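Local structure of putative ATP binding component of ABC-transporter (Escherichia coli, 2R5O) at residues E25-Y36 against R42-Y53; D73-E81 against Y139-A147. The protein is the C-terminal, carbohydrate-binding domain of Wzt, the probable ATP-binding component of an ABC transporter that exports O-antigen polysaccharide. All blocks are in the same frame, centred on the assembly; numbering follows the deposited sequence.

Contact 2 is the heart of an immunoglobulin-like sandwich, where strands from two facing sheets meet through apolar side chains; contact 1 lies at one side of it, where the loop 25-36 lies along the strand that neighbours 73-80. Their centres are 8 Å apart. Within the four-stranded sheet the two are joined by backbone, with Ile51 N 2.9 Å from Lys77 O and Gly47 O 2.9 Å from Glu81 N, both probable hydrogen bonds. From the loop, Tyr30 OH reaches to 3.4 Å from Phe143 CD2 of the other sheet. A bound sodium ion lies about 8 Å from the side chain of Arg42, and the side chain of Phe74 is about 12 Å from a sodium ion.

Contact 1: E25-Y36 against R42-Y53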
loop_
_atom_site.group_PDB
_atom_site.type_symbol
_atom_site.label_atom_id
_atom_site.label_comp_id
_atom_site.label_asym_id
_atom_site.label_seq_id
_atom_site.Cartn_x
_atom_site.Cartn_y
_atom_site.Cartn_z
ATOM N N GLU A 25 -5.579 6.293 35.253
ATOM C CA GLU A 25 -4.346 5.574 35.566
ATOM C C GLU A 25 -3.197 6.133 34.737
ATOM O O GLU A 25 -3.309 6.265 33.493
ATOM C CB GLU A 25 -4.530 4.081 35.284
ATOM C CG GLU A 25 -5.617 3.462 36.159
ATOM C CD GLU A 25 -5.856 1.984 35.910
ATOM O OE1 GLU A 25 -6.638 1.383 36.681
ATOM O OE2 GLU A 25 -5.284 1.421 34.957
ATOM N N ILE A 26 -2.090 6.460 35.406
ATOM C CA ILE A 26 -0.947 7.069 34.713
ATOM C C ILE A 26 0.328 6.227 34.708
ATOM O O ILE A 26 1.360 6.705 34.243
ATOM C CB ILE A 26 -0.617 8.489 35.255
ATOM C CG1 ILE A 26 -0.133 8.441 36.710
ATOM C CG2 ILE A 26 -1.834 9.402 35.115
ATOM C CD1 ILE A 26 0.606 9.702 37.126
ATOM N N GLU A 27 0.259 4.988 35.191
ATOM C CA GLU A 27 1.425 4.093 35.219
ATOM C C GLU A 27 1.817 3.748 33.785
ATOM O O GLU A 27 0.955 3.559 32.938
ATOM C CB GLU A 27 1.090 2.797 35.966
ATOM C CG GLU A 27 2.250 1.828 36.152
ATOM C CD GLU A 27 1.828 0.523 36.816
ATOM O OE1 GLU A 27 2.655 -0.412 36.839
ATOM O OE2 GLU A 27 0.673 0.423 37.306
ATOM N N ASP A 28 3.119 3.666 33.522
ATOM C CA ASP A 28 3.627 3.329 32.185
ATOM C C ASP A 28 3.599 1.804 32.038
ATOM O O ASP A 28 4.549 1.112 32.435
ATOM C CB ASP A 28 5.027 3.942 32.000
ATOM C CG ASP A 28 5.556 3.798 30.603
ATOM O OD1 ASP A 28 5.010 3.011 29.806
ATOM O OD2 ASP A 28 6.546 4.481 30.286
ATOM N N VAL A 29 2.477 1.286 31.530
ATOM C CA VAL A 29 2.265 -0.149 31.361
ATOM C C VAL A 29 2.406 -0.621 29.903
ATOM O O VAL A 29 2.133 -1.768 29.578
ATOM C CB VAL A 29 0.889 -0.569 31.926
ATOM C CG1 VAL A 29 0.812 -0.236 33.409
ATOM C CG2 VAL A 29 -0.245 0.073 31.192
ATOM N N TYR A 30 2.871 0.273 29.039
ATOM C CA TYR A 30 3.058 -0.004 27.615
ATOM C C TYR A 30 3.800 -1.314 27.377
ATOM O O TYR A 30 3.417 -2.128 26.528
ATOM C CB TYR A 30 3.804 1.186 27.034
ATOM C CG TYR A 30 3.893 1.359 25.538
ATOM C CD1 TYR A 30 3.159 2.359 24.884
ATOM C CD2 TYR A 30 4.771 0.597 24.774
ATOM C CE1 TYR A 30 3.294 2.588 23.544
ATOM C CE2 TYR A 30 4.905 0.820 23.408
ATOM C CZ TYR A 30 4.168 1.834 22.798
ATOM O OH TYR A 30 4.329 2.102 21.458
ATOM N N HIS A 31 4.867 -1.514 28.150
ATOM C CA HIS A 31 5.757 -2.652 27.980
ATOM C C HIS A 31 5.084 -3.984 28.325
ATOM O O HIS A 31 5.639 -5.042 28.007
ATOM C CB HIS A 31 7.013 -2.468 28.827
ATOM C CG HIS A 31 6.790 -2.630 30.289
ATOM N ND1 HIS A 31 6.377 -1.617 31.130
ATOM C CD2 HIS A 31 6.902 -3.734 31.056
ATOM C CE1 HIS A 31 6.257 -2.099 32.359
ATOM N NE2 HIS A 31 6.572 -3.376 32.341
ATOM N N THR A 32 3.904 -3.948 28.959
ATOM C CA THR A 32 3.214 -5.185 29.355
ATOM C C THR A 32 2.247 -5.729 28.309
ATOM O O THR A 32 1.667 -6.789 28.526
ATOM C CB THR A 32 2.389 -4.994 30.644
ATOM O OG1 THR A 32 1.229 -4.188 30.378
ATOM C CG2 THR A 32 3.235 -4.371 31.772
ATOM N N ARG A 33 2.034 -5.004 27.220
ATOM C CA ARG A 33 0.958 -5.333 26.285
ATOM C C ARG A 33 1.382 -6.321 25.192
ATOM O O ARG A 33 2.556 -6.442 24.875
ATOM C CB ARG A 33 0.420 -4.060 25.618
ATOM C CG ARG A 33 -0.161 -3.044 26.585
ATOM C CD ARG A 33 -1.206 -3.667 27.508
ATOM N NE ARG A 33 -1.825 -2.644 28.316
ATOM C CZ ARG A 33 -2.640 -2.889 29.335
ATOM N NH1 ARG A 33 -2.933 -4.139 29.678
ATOM N NH2 ARG A 33 -3.165 -1.888 30.015
ATOM N N PRO A 34 0.424 -7.030 24.609
ATOM C CA PRO A 34 0.745 -7.943 23.538
ATOM C C PRO A 34 1.402 -7.223 22.362
ATOM O O PRO A 34 0.951 -6.158 21.946
ATOM C CB PRO A 34 -0.634 -8.496 23.133
ATOM C CG PRO A 34 -1.449 -8.412 24.371
ATOM C CD PRO A 34 -1.008 -7.077 24.952
ATOM N N GLY A 35 2.454 -7.829 21.827
ATOM C CA GLY A 35 3.190 -7.285 20.709
ATOM C C GLY A 35 4.296 -6.323 21.094
ATOM O O GLY A 35 5.059 -5.906 20.225
ATOM N N TYR A 36 4.426 -5.959 22.365
ATOM C CA TYR A 36 5.476 -5.023 22.747
ATOM C C TYR A 36 6.845 -5.616 22.436
ATOM O O TYR A 36 7.103 -6.794 22.685
ATOM C CB TYR A 36 5.402 -4.687 24.234
ATOM C CG TYR A 36 6.586 -3.861 24.667
ATOM C CD1 TYR A 36 6.658 -2.515 24.344
ATOM C CD2 TYR A 36 7.630 -4.420 25.394
ATOM C CE1 TYR A 36 7.754 -1.749 24.677
ATOM C CE2 TYR A 36 8.733 -3.668 25.756
ATOM C CZ TYR A 36 8.787 -2.331 25.390
ATOM O OH TYR A 36 9.905 -1.605 25.746
ATOM N N ARG A 42 13.201 4.036 22.457
ATOM C CA ARG A 42 12.433 5.121 23.000
ATOM C C ARG A 42 13.307 6.348 23.145
ATOM O O ARG A 42 14.423 6.249 23.651
ATOM C CB ARG A 42 11.839 4.699 24.336
ATOM C CG ARG A 42 10.849 5.691 24.906
ATOM C CD ARG A 42 10.296 5.230 26.227
ATOM N NE ARG A 42 9.165 6.037 26.660
ATOM C CZ ARG A 42 8.452 5.748 27.750
ATOM N NH1 ARG A 42 8.813 4.717 28.496
ATOM N NH2 ARG A 42 7.369 6.449 28.051
ATOM N N TRP A 43 12.818 7.492 22.692
ATOM C CA TRP A 43 13.569 8.732 22.738
ATOM C C TRP A 43 12.597 9.889 22.866
ATOM O O TRP A 43 11.374 9.743 22.695
ATOM C CB TRP A 43 14.507 8.875 21.515
ATOM C CG TRP A 43 13.781 8.997 20.216
ATOM C CD1 TRP A 43 13.193 8.018 19.476
ATOM C CD2 TRP A 43 13.576 10.230 19.501
ATOM N NE1 TRP A 43 12.620 8.564 18.340
ATOM C CE2 TRP A 43 12.845 9.921 18.337
ATOM C CE3 TRP A 43 13.968 11.552 19.722
ATOM C CZ2 TRP A 43 12.463 10.904 17.407
ATOM C CZ3 TRP A 43 13.565 12.532 18.803
ATOM C CH2 TRP A 43 12.847 12.187 17.657
ATOM N N GLY A 44 13.125 11.077 23.106
ATOM C CA GLY A 44 12.288 12.271 23.216
ATOM C C GLY A 44 12.826 13.248 24.224
ATOM O O GLY A 44 13.671 12.914 25.043
ATOM N N GLN A 45 12.296 14.461 24.207
ATOM C CA GLN A 45 12.716 15.505 25.135
ATOM C C GLN A 45 12.001 15.430 26.455
ATOM O O GLN A 45 12.441 16.106 27.403
ATOM C CB GLN A 45 12.495 16.884 24.512
ATOM C CG GLN A 45 13.441 17.153 23.360
ATOM C CD GLN A 45 13.551 18.636 23.030
ATOM O OE1 GLN A 45 13.297 19.491 23.869
ATOM N NE2 GLN A 45 13.925 18.929 21.810
ATOM N N GLY A 46 10.942 14.658 26.579
ATOM C CA GLY A 46 10.152 14.639 27.806
ATOM C C GLY A 46 9.048 15.664 27.778
ATOM O O GLY A 46 8.908 16.393 26.800
ATOM N N GLY A 47 8.254 15.691 28.835
ATOM C CA GLY A 47 7.121 16.588 28.958
ATOM C C GLY A 47 5.779 15.901 28.757
ATOM O O GLY A 47 4.735 16.459 29.065
ATOM N N ALA A 48 5.824 14.693 28.204
ATOM C CA ALA A 48 4.665 13.814 28.098
ATOM C C ALA A 48 5.207 12.412 27.977
ATOM O O ALA A 48 6.356 12.224 27.573
ATOM C CB ALA A 48 3.845 14.148 26.861
ATOM N N LYS A 49 4.371 11.437 28.287
ATOM C CA LYS A 49 4.747 10.022 28.213
ATOM C C LYS A 49 3.616 9.235 27.583
ATOM O O LYS A 49 2.475 9.333 28.040
ATOM C CB LYS A 49 5.035 9.423 29.599
ATOM C CG LYS A 49 6.327 9.920 30.195
ATOM C CD LYS A 49 6.496 9.396 31.587
ATOM C CE LYS A 49 7.011 8.008 31.618
ATOM N NZ LYS A 49 7.494 7.694 33.035
ATOM N N ILE A 50 3.957 8.406 26.593
ATOM C CA ILE A 50 3.010 7.449 26.056
ATOM C C ILE A 50 3.052 6.261 27.016
ATOM O O ILE A 50 4.056 5.550 27.086
ATOM C CB ILE A 50 3.342 7.001 24.647
ATOM C CG1 ILE A 50 3.511 8.218 23.740
ATOM C CG2 ILE A 50 2.268 6.077 24.157
ATOM C CD1 ILE A 50 3.998 7.867 22.364
ATOM N N ILE A 51 1.992 6.078 27.800
ATOM C CA ILE A 51 1.998 5.124 28.917
ATOM C C ILE A 51 1.246 3.815 28.635
ATOM O O ILE A 51 1.341 2.886 29.417
ATOM C CB ILE A 51 1.461 5.791 30.206
ATOM C CG1 ILE A 51 0.131 6.514 29.967
ATOM C CG2 ILE A 51 2.509 6.756 30.752
ATOM C CD1 ILE A 51 -0.539 6.932 31.274
ATOM N N ASP A 52 0.510 3.757 27.530
ATOM C CA ASP A 52 -0.214 2.529 27.196
ATOM C C ASP A 52 -0.605 2.580 25.731
ATOM O O ASP A 52 -0.577 3.647 25.103
ATOM C CB ASP A 52 -1.457 2.363 28.094
ATOM C CG ASP A 52 -1.904 0.917 28.262
ATOM O OD1 ASP A 52 -1.297 -0.002 27.703
ATOM O OD2 ASP A 52 -2.890 0.723 29.012
ATOM N N TYR A 53 -0.949 1.419 25.182
ATOM C CA TYR A 53 -1.550 1.339 23.853
ATOM C C TYR A 53 -2.553 0.212 23.810
ATOM O O TYR A 53 -2.576 -0.664 24.693
ATOM C CB TYR A 53 -0.489 1.153 22.763
ATOM C CG TYR A 53 0.203 -0.197 22.724
ATOM C CD1 TYR A 53 -0.235 -1.240 21.898
ATOM C CD2 TYR A 53 1.320 -0.433 23.493
ATOM C CE1 TYR A 53 0.414 -2.448 21.859
ATOM C CE2 TYR A 53 1.999 -1.652 23.442
ATOM C CZ TYR A 53 1.534 -2.644 22.617
ATOM O OH TYR A 53 2.223 -3.850 22.600
#
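Arg33 meets Asp52 side-on: NE lies 2.8 Å from OD1 in a straight bond (179°), while NH2 bonds OD2. The guanidinium and carboxylate planes are only 15° apart, evidence for a flat bidentate pair. Asp52 OD1 also accepts from the backbone N of Tyr53, which further fixes the carboxylate. Arg42 instead reaches Asp28 end-on with an extended chain, NH1 at 2.9 Å and NH2 at 3.1 Å from the single atom OD2, the two planes almost perpendicular at 86°. Arg42 NH2 also forms a salt bridge with Asp158, and Asp28 OD1 one with Arg160, both of strand 153-169.

Among uncharged bonds, Val29 N donates to Ile51 O at 2.9 Å. Tyr53 OH donates to Pro34 O at 2.7 Å, coming from above the carbonyl plane.

The aromatic pair is a tilted edge-to-face stack: the edge of Tyr53 enters with CD2 3.4 Å above the centre of the Tyr30 ring, and Arg33 CG lies over a face of Tyr53. Ile51 sends CD1 to 3.5 Å from Ile26 CA.

The loop before strand 41-43 thus lies along strand 48-57 of the four-stranded sheet, at the point where Ile51 and Asp52 form a classic beta bulge opposite Lys77 of strand 71-80. Tyr30 OH is hydrogen-bonded to Ser163 of strand 153-169, and the same side chain touches Phe143 of strand 137-147.

Contact 2: D73-E81 against Y139-A147; sequences DFLMKVVFE and YLLSFGISA
Met76 and Phe143 make the central contact, their side chains running antiparallel past one another. Met76 CB sits over a face of the ring, 4.0 Å from the centroid of Phe143 and 18° off its normal, which qualifies as CH-pi. The sulfur approaches more obliquely, SD lying 3.6 Å from Phe143 CD1 in a Met-aromatic contact. Met76 turns at its last torsion (chi3 -77°), and the methyl CE ends 3.5 Å from Gly144 O, beyond the ring and against the opposing backbone. At the far end of the Phe143 ring, CZ packs against Phe74 CB at 3.9 Å and approaches Leu75 O.

The remaining contacts are aliphatic or aliphatic-aromatic. Toward the start of both strands, the branch CD2 of Leu141 meets Phe74 CD1 at 3.7 Å. Toward their ends, Ile145 packs against both Phe80 and Val78: CG1 lies 3.9 Å from Phe80 CE1, while CG2 faces Val78 CG1 more loosely at 4.2 Å. Val78 CG1 also rests over a face of the Phe80 ring.

The strand axes approach to 8.6 Å and cross at -39°, the N-to-C directions broadly alike, as expected of facing layers across the apolar interior of the immunoglobulin-fold sandwich. Strand 71-80 is flanked in its sheet by 48-57 and 123-131, and strand 137-147 by 84-95 and 153-169. Ile91 and Ile164 also touch Phe143, and Ile50 packs on Ile145.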
loop_
_atom_site.group_PDB
_atom_site.type_symbol
_atom_site.label_atom_id
_atom_site.label_comp_id
_atom_site.label_asym_id
_atom_site.label_seq_id
_atom_site.Cartn_x
_atom_site.Cartn_y
_atom_site.Cartn_z
ATOM N N ASP A 73 -7.780 -0.492 14.538
ATOM C CA ASP A 73 -7.629 0.671 15.401
ATOM C C ASP A 73 -6.354 0.549 16.220
ATOM O O ASP A 73 -6.129 -0.464 16.874
ATOM C CB ASP A 73 -8.800 0.800 16.374
ATOM C CG ASP A 73 -10.135 0.930 15.703
ATOM O OD1 ASP A 73 -10.262 1.496 14.607
ATOM O OD2 ASP A 73 -11.107 0.497 16.344
ATOM N N PHE A 74 -5.547 1.602 16.177
ATOM C CA PHE A 74 -4.289 1.711 16.888
ATOM C C PHE A 74 -4.429 2.881 17.844
ATOM O O PHE A 74 -4.489 4.042 17.407
ATOM C CB PHE A 74 -3.157 1.981 15.894
ATOM C CG PHE A 74 -2.947 0.867 14.895
ATOM C CD1 PHE A 74 -2.180 -0.235 15.208
ATOM C CD2 PHE A 74 -3.518 0.917 13.624
ATOM C CE1 PHE A 74 -1.972 -1.232 14.279
ATOM C CE2 PHE A 74 -3.310 -0.086 12.742
ATOM C CZ PHE A 74 -2.519 -1.157 13.061
ATOM N N LEU A 75 -4.529 2.591 19.134
ATOM C CA LEU A 75 -4.781 3.594 20.174
ATOM C C LEU A 75 -3.567 3.761 21.059
ATOM O O LEU A 75 -2.910 2.772 21.421
ATOM C CB LEU A 75 -5.978 3.208 21.053
ATOM C CG LEU A 75 -7.305 3.066 20.302
ATOM C CD1 LEU A 75 -7.566 1.633 19.863
ATOM C CD2 LEU A 75 -8.454 3.615 21.124
ATOM N N MET A 76 -3.283 5.002 21.432
ATOM C CA MET A 76 -2.201 5.310 22.353
ATOM C C MET A 76 -2.711 6.230 23.455
ATOM O O MET A 76 -3.491 7.134 23.188
ATOM C CB MET A 76 -1.002 5.942 21.613
ATOM C CG MET A 76 -1.377 7.069 20.632
ATOM S SD MET A 76 -0.011 7.904 19.799
ATOM C CE MET A 76 0.484 8.895 21.142
ATOM N N LYS A 77 -2.266 5.992 24.690
ATOM C CA LYS A 77 -2.649 6.796 25.843
ATOM C C LYS A 77 -1.438 7.583 26.309
ATOM O O LYS A 77 -0.346 7.028 26.470
ATOM C CB LYS A 77 -3.142 5.906 26.970
ATOM C CG LYS A 77 -3.621 6.707 28.176
ATOM C CD LYS A 77 -4.377 5.870 29.210
ATOM C CE LYS A 77 -3.442 5.031 30.026
ATOM N NZ LYS A 77 -4.079 4.499 31.289
ATOM N N VAL A 78 -1.637 8.876 26.533
ATOM C CA VAL A 78 -0.555 9.802 26.880
ATOM C C VAL A 78 -0.920 10.586 28.131
ATOM O O VAL A 78 -2.057 11.074 28.250
ATOM C CB VAL A 78 -0.300 10.818 25.753
ATOM C CG1 VAL A 78 0.895 11.713 26.090
ATOM C CG2 VAL A 78 -0.089 10.094 24.435
ATOM N N VAL A 79 0.053 10.756 29.032
ATOM C CA VAL A 79 -0.069 11.699 30.143
ATOM C C VAL A 79 0.846 12.890 29.879
ATOM O O VAL A 79 1.998 12.719 29.511
ATOM C CB VAL A 79 0.213 11.027 31.523
ATOM C CG1 VAL A 79 1.622 10.407 31.641
ATOM C CG2 VAL A 79 0.008 12.038 32.659
ATOM N N PHE A 80 0.303 14.095 30.037
ATOM C CA PHE A 80 1.016 15.348 29.770
ATOM C C PHE A 80 1.462 15.990 31.070
ATOM O O PHE A 80 0.677 16.103 32.002
ATOM C CB PHE A 80 0.123 16.284 28.967
ATOM C CG PHE A 80 -0.208 15.729 27.606
ATOM C CD1 PHE A 80 0.649 15.949 26.532
ATOM C CD2 PHE A 80 -1.320 14.948 27.412
ATOM C CE1 PHE A 80 0.377 15.425 25.291
ATOM C CE2 PHE A 80 -1.600 14.419 26.168
ATOM C CZ PHE A 80 -0.754 14.670 25.104
ATOM N N GLU A 81 2.737 16.362 31.129
ATOM C CA GLU A 81 3.329 16.954 32.337
ATOM C C GLU A 81 3.221 18.487 32.352
ATOM O O GLU A 81 3.384 19.098 33.409
ATOM C CB GLU A 81 4.773 16.464 32.497
ATOM C CG GLU A 81 4.844 15.007 33.031
ATOM C CD GLU A 81 5.192 13.951 31.996
ATOM O OE1 GLU A 81 4.266 13.282 31.476
ATOM O OE2 GLU A 81 6.400 13.758 31.727
ATOM N N TYR A 139 5.655 -6.646 10.773
ATOM C CA TYR A 139 5.915 -5.231 10.584
ATOM C C TYR A 139 6.168 -4.604 11.956
ATOM O O TYR A 139 5.775 -5.128 13.002
ATOM C CB TYR A 139 4.716 -4.585 9.875
ATOM C CG TYR A 139 4.421 -5.250 8.542
ATOM C CD1 TYR A 139 5.098 -4.891 7.391
ATOM C CD2 TYR A 139 3.515 -6.298 8.457
ATOM C CE1 TYR A 139 4.866 -5.497 6.195
ATOM C CE2 TYR A 139 3.253 -6.924 7.256
ATOM C CZ TYR A 139 3.947 -6.520 6.113
ATOM O OH TYR A 139 3.728 -7.117 4.899
ATOM N N LEU A 140 6.802 -3.442 11.926
ATOM C CA LEU A 140 7.168 -2.703 13.108
ATOM C C LEU A 140 6.387 -1.422 13.203
ATOM O O LEU A 140 6.389 -0.606 12.256
ATOM C CB LEU A 140 8.653 -2.366 13.099
ATOM C CG LEU A 140 9.618 -3.547 12.964
ATOM C CD1 LEU A 140 11.047 -3.098 12.856
ATOM C CD2 LEU A 140 9.442 -4.526 14.124
ATOM N N LEU A 141 5.713 -1.233 14.332
ATOM C CA LEU A 141 4.891 -0.053 14.599
ATOM C C LEU A 141 5.577 0.830 15.627
ATOM O O LEU A 141 6.138 0.348 16.614
ATOM C CB LEU A 141 3.517 -0.493 15.129
ATOM C CG LEU A 141 2.543 0.586 15.605
ATOM C CD1 LEU A 141 2.092 1.485 14.485
ATOM C CD2 LEU A 141 1.351 -0.083 16.295
ATOM N N SER A 142 5.487 2.135 15.394
ATOM C CA SER A 142 5.904 3.186 16.336
ATOM C C SER A 142 4.724 4.081 16.690
ATOM O O SER A 142 3.921 4.403 15.824
ATOM C CB SER A 142 6.945 4.103 15.661
ATOM O OG SER A 142 8.053 3.373 15.164
ATOM N N PHE A 143 4.657 4.496 17.961
ATOM C CA PHE A 143 3.752 5.532 18.406
ATOM C C PHE A 143 4.605 6.685 18.927
ATOM O O PHE A 143 5.574 6.433 19.667
ATOM C CB PHE A 143 2.863 5.075 19.550
ATOM C CG PHE A 143 1.686 4.203 19.181
ATOM C CD1 PHE A 143 0.663 4.687 18.423
ATOM C CD2 PHE A 143 1.578 2.923 19.683
ATOM C CE1 PHE A 143 -0.460 3.948 18.199
ATOM C CE2 PHE A 143 0.467 2.144 19.426
ATOM C CZ PHE A 143 -0.561 2.668 18.678
ATOM N N GLY A 144 4.253 7.921 18.606
ATOM C CA GLY A 144 4.960 9.089 19.097
ATOM C C GLY A 144 4.019 10.199 19.488
ATOM O O GLY A 144 2.893 10.269 18.996
ATOM N N ILE A 145 4.484 11.082 20.378
ATOM C CA ILE A 145 3.766 12.318 20.740
ATOM C C ILE A 145 4.774 13.473 20.686
ATOM O O ILE A 145 5.868 13.377 21.248
ATOM C CB ILE A 145 3.025 12.192 22.123
ATOM C CG1 ILE A 145 2.182 13.425 22.442
ATOM C CG2 ILE A 145 3.955 11.887 23.231
ATOM C CD1 ILE A 145 0.927 13.540 21.608
ATOM N N SER A 146 4.382 14.545 20.002
ATOM C CA SER A 146 5.169 15.751 19.833
ATOM C C SER A 146 4.293 16.947 20.072
ATOM O O SER A 146 3.085 16.810 20.221
ATOM C CB SER A 146 5.766 15.776 18.422
ATOM O OG SER A 146 6.480 14.571 18.140
ATOM N N ALA A 147 4.892 18.124 20.140
ATOM C CA ALA A 147 4.118 19.348 20.336
ATOM C C ALA A 147 4.730 20.511 19.583
ATOM O O ALA A 147 5.941 20.634 19.487
ATOM C CB ALA A 147 4.023 19.694 21.800
#